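Local coordinates for protein Kinase A (Toxoplasma gondii, PDB 5J3U) that binds cAMP and, as a regulatory chain of the cAMP-dependent protein kinase family, probably inhibits the catalytic subunit until the nucleotide arrives, at residues K192-G197 and I201-Y206. Sequence-based numbering, arbitrary orientation.
Sequences KSFGPG and IEVKKY. With CMP (adenosine-3',5'-cyclic-monophosphate), chain B.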
loop_
_atom_site.group_PDB
_atom_site.type_symbol
_atom_site.label_atom_id
_atom_site.label_comp_id
_atom_site.label_asym_id
_atom_site.label_seq_id
_atom_site.Cartn_x
_atom_site.Cartn_y
_atom_site.Cartn_z
ATOM N N LYS A 192 25.579 2.562 -10.803
ATOM C CA LYS A 192 26.138 1.502 -10.037
ATOM C C LYS A 192 27.634 1.679 -9.879
ATOM O O LYS A 192 28.322 1.835 -10.897
ATOM C CB LYS A 192 25.871 0.186 -10.749
ATOM C CG LYS A 192 26.395 -1.071 -10.059
ATOM C CD LYS A 192 25.824 -2.337 -10.714
ATOM C CE LYS A 192 26.203 -3.583 -9.935
ATOM N NZ LYS A 192 26.265 -4.756 -10.831
ATOM N N SER A 193 28.083 1.586 -8.628
ATOM C CA SER A 193 29.534 1.447 -8.291
ATOM C C SER A 193 29.892 -0.016 -8.425
ATOM O O SER A 193 29.284 -0.893 -7.763
ATOM C CB SER A 193 29.842 1.953 -6.886
ATOM O OG SER A 193 31.074 1.405 -6.411
ATOM N N PHE A 194 30.847 -0.309 -9.295
ATOM C CA PHE A 194 31.330 -1.677 -9.494
ATOM C C PHE A 194 32.374 -2.183 -8.477
ATOM O O PHE A 194 32.817 -3.301 -8.564
ATOM C CB PHE A 194 31.810 -1.863 -10.945
ATOM C CG PHE A 194 30.652 -1.925 -11.909
ATOM C CD1 PHE A 194 30.072 -0.763 -12.358
ATOM C CD2 PHE A 194 30.094 -3.121 -12.249
ATOM C CE1 PHE A 194 28.968 -0.801 -13.205
ATOM C CE2 PHE A 194 28.979 -3.171 -13.072
ATOM C CZ PHE A 194 28.422 -2.007 -13.554
ATOM N N GLY A 195 32.716 -1.389 -7.494
ATOM C CA GLY A 195 33.590 -1.896 -6.407
ATOM C C GLY A 195 33.920 -0.784 -5.442
ATOM O O GLY A 195 33.680 0.374 -5.742
ATOM N N PRO A 196 34.496 -1.146 -4.266
ATOM C CA PRO A 196 34.912 -0.200 -3.239
ATOM C C PRO A 196 35.808 0.843 -3.873
ATOM O O PRO A 196 36.653 0.486 -4.670
ATOM C CB PRO A 196 35.711 -1.073 -2.256
ATOM C CG PRO A 196 35.268 -2.478 -2.502
ATOM C CD PRO A 196 34.888 -2.525 -3.951
ATOM N N GLY A 197 35.575 2.106 -3.529
ATOM C CA GLY A 197 36.282 3.233 -4.098
ATOM C C GLY A 197 36.064 3.591 -5.560
ATOM O O GLY A 197 36.741 4.444 -6.054
ATOM N N ILE A 201 28.565 4.524 -12.048
ATOM C CA ILE A 201 28.401 4.906 -13.440
ATOM C C ILE A 201 26.987 4.578 -13.883
ATOM O O ILE A 201 26.370 3.644 -13.342
ATOM C CB ILE A 201 29.426 4.214 -14.335
ATOM C CG1 ILE A 201 29.283 2.722 -14.309
ATOM C CG2 ILE A 201 30.841 4.627 -13.887
ATOM C CD1 ILE A 201 29.979 2.025 -15.462
ATOM N N GLU A 202 26.477 5.341 -14.830
ATOM C CA GLU A 202 25.128 5.089 -15.318
ATOM C C GLU A 202 25.110 3.760 -16.018
ATOM O O GLU A 202 25.968 3.498 -16.829
ATOM C CB GLU A 202 24.632 6.194 -16.231
ATOM C CG GLU A 202 23.247 5.863 -16.771
ATOM C CD GLU A 202 22.757 6.888 -17.767
ATOM O OE1 GLU A 202 22.921 8.107 -17.503
ATOM O OE2 GLU A 202 22.224 6.434 -18.809
ATOM N N VAL A 203 24.123 2.923 -15.699
ATOM C CA VAL A 203 23.975 1.585 -16.237
ATOM C C VAL A 203 22.602 1.297 -16.879
ATOM O O VAL A 203 22.441 0.262 -17.546
ATOM C CB VAL A 203 24.294 0.488 -15.206
ATOM C CG1 VAL A 203 25.755 0.590 -14.795
ATOM C CG2 VAL A 203 23.438 0.571 -13.955
ATOM N N LYS A 204 21.633 2.182 -16.695
ATOM C CA LYS A 204 20.307 1.951 -17.344
ATOM C C LYS A 204 19.515 3.208 -17.253
ATOM O O LYS A 204 19.669 3.976 -16.310
ATOM C CB LYS A 204 19.552 0.805 -16.671
ATOM C CG LYS A 204 18.318 0.370 -17.440
ATOM C CD LYS A 204 17.987 -1.037 -17.041
ATOM C CE LYS A 204 16.706 -1.506 -17.680
ATOM N NZ LYS A 204 16.971 -2.034 -19.039
ATOM N N LYS A 205 18.626 3.440 -18.242
ATOM C CA LYS A 205 17.728 4.567 -18.240
ATOM C C LYS A 205 16.331 3.965 -18.223
ATOM O O LYS A 205 16.114 2.986 -18.922
ATOM C CB LYS A 205 17.879 5.388 -19.535
ATOM C CG LYS A 205 19.296 5.844 -19.860
ATOM C CD LYS A 205 19.390 6.470 -21.274
ATOM C CE LYS A 205 20.749 7.126 -21.549
ATOM N NZ LYS A 205 20.997 8.333 -20.696
ATOM N N TYR A 206 15.450 4.465 -17.368
ATOM C CA TYR A 206 14.086 3.911 -17.256
ATOM C C TYR A 206 13.106 4.891 -17.842
ATOM O O TYR A 206 13.280 6.080 -17.733
ATOM C CB TYR A 206 13.691 3.666 -15.798
ATOM C CG TYR A 206 14.460 2.540 -15.196
ATOM C CD1 TYR A 206 14.347 1.256 -15.678
ATOM C CD2 TYR A 206 15.398 2.775 -14.191
ATOM C CE1 TYR A 206 15.074 0.220 -15.152
ATOM C CE2 TYR A 206 16.092 1.712 -13.603
ATOM C CZ TYR A 206 15.950 0.467 -14.088
ATOM O OH TYR A 206 16.677 -0.574 -13.586
HETATM P P CMP B . 17.795 -3.710 -6.604
HETATM O O1P CMP B . 16.694 -4.129 -5.718
HETATM O O2P CMP B . 19.184 -4.312 -6.362
HETATM O "O5'" CMP B . 17.900 -2.115 -6.516
HETATM C "C5'" CMP B . 18.725 -1.458 -7.496
HETATM C "C4'" CMP B . 18.064 -1.800 -8.835
HETATM O "O4'" CMP B . 18.727 -1.288 -10.001
HETATM C "C3'" CMP B . 18.146 -3.293 -9.090
HETATM O "O3'" CMP B . 17.319 -3.970 -8.134
HETATM C "C2'" CMP B . 17.740 -3.411 -10.537
HETATM O "O2'" CMP B . 16.295 -3.319 -10.698
HETATM C "C1'" CMP B . 18.297 -2.095 -11.070
HETATM N N9 CMP B . 19.421 -2.284 -11.937
HETATM C C8 CMP B . 19.541 -1.645 -13.121
HETATM N N7 CMP B . 20.748 -1.977 -13.721
HETATM C C5 CMP B . 21.410 -2.797 -12.877
HETATM C C6 CMP B . 22.712 -3.529 -12.876
HETATM N N6 CMP B . 23.596 -3.423 -13.915
HETATM N N1 CMP B . 22.956 -4.287 -11.796
HETATM C C2 CMP B . 22.147 -4.417 -10.708
HETATM N N3 CMP B . 20.933 -3.777 -10.665
HETATM C C4 CMP B . 20.526 -3.007 -11.701
#
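With its CG beside the backbone N (chi1 -73°), Phe194 swings its ring back to Ile201 and Val203, while Ile201 sets CG1 between its own N and carbonyl carbon (chi1 62°). Ile201 CG1 then meets the ring edge, 3.7 Å from Phe194 CE1. Val203 CG1 lies in the ring plane at the same edge, 3.8 Å from Phe194 CE1, and Lys192 CG lies over one ring face, toward the rim. In the backbone, Lys192 and Ile201 form an antiparallel hydrogen-bonded pair: Lys192 N donates to Ile201 O at 2.9 Å, and Ile201 N returns a bond of 2.9 Å to Lys192 O. The pair closes the hairpin between strands 187-192 and 201-206 in the second cyclic nucleotide-binding domain, with 201-206 as an edge strand, within this chain, of a four-stranded antiparallel sheet. A classic beta bulge, with Val203 and Lys204 both opposite Ala190, interrupts the regular pairing further along. The same hairpin borders the adenine of cAMP. Val203 CG2 comes within 3.7 Å of N7 of the base, whereas the extended Lys192 side chain brings CD to 3.6 Å from N1 and makes a weak hydrogen bond to that nitrogen through NZ (3.5 Å). Beyond the bulge, Tyr206 OH approaches C8 of the adenine, at 3.1 Å, and Lys204 CG rests over one face of the tyrosine ring, toward the rim.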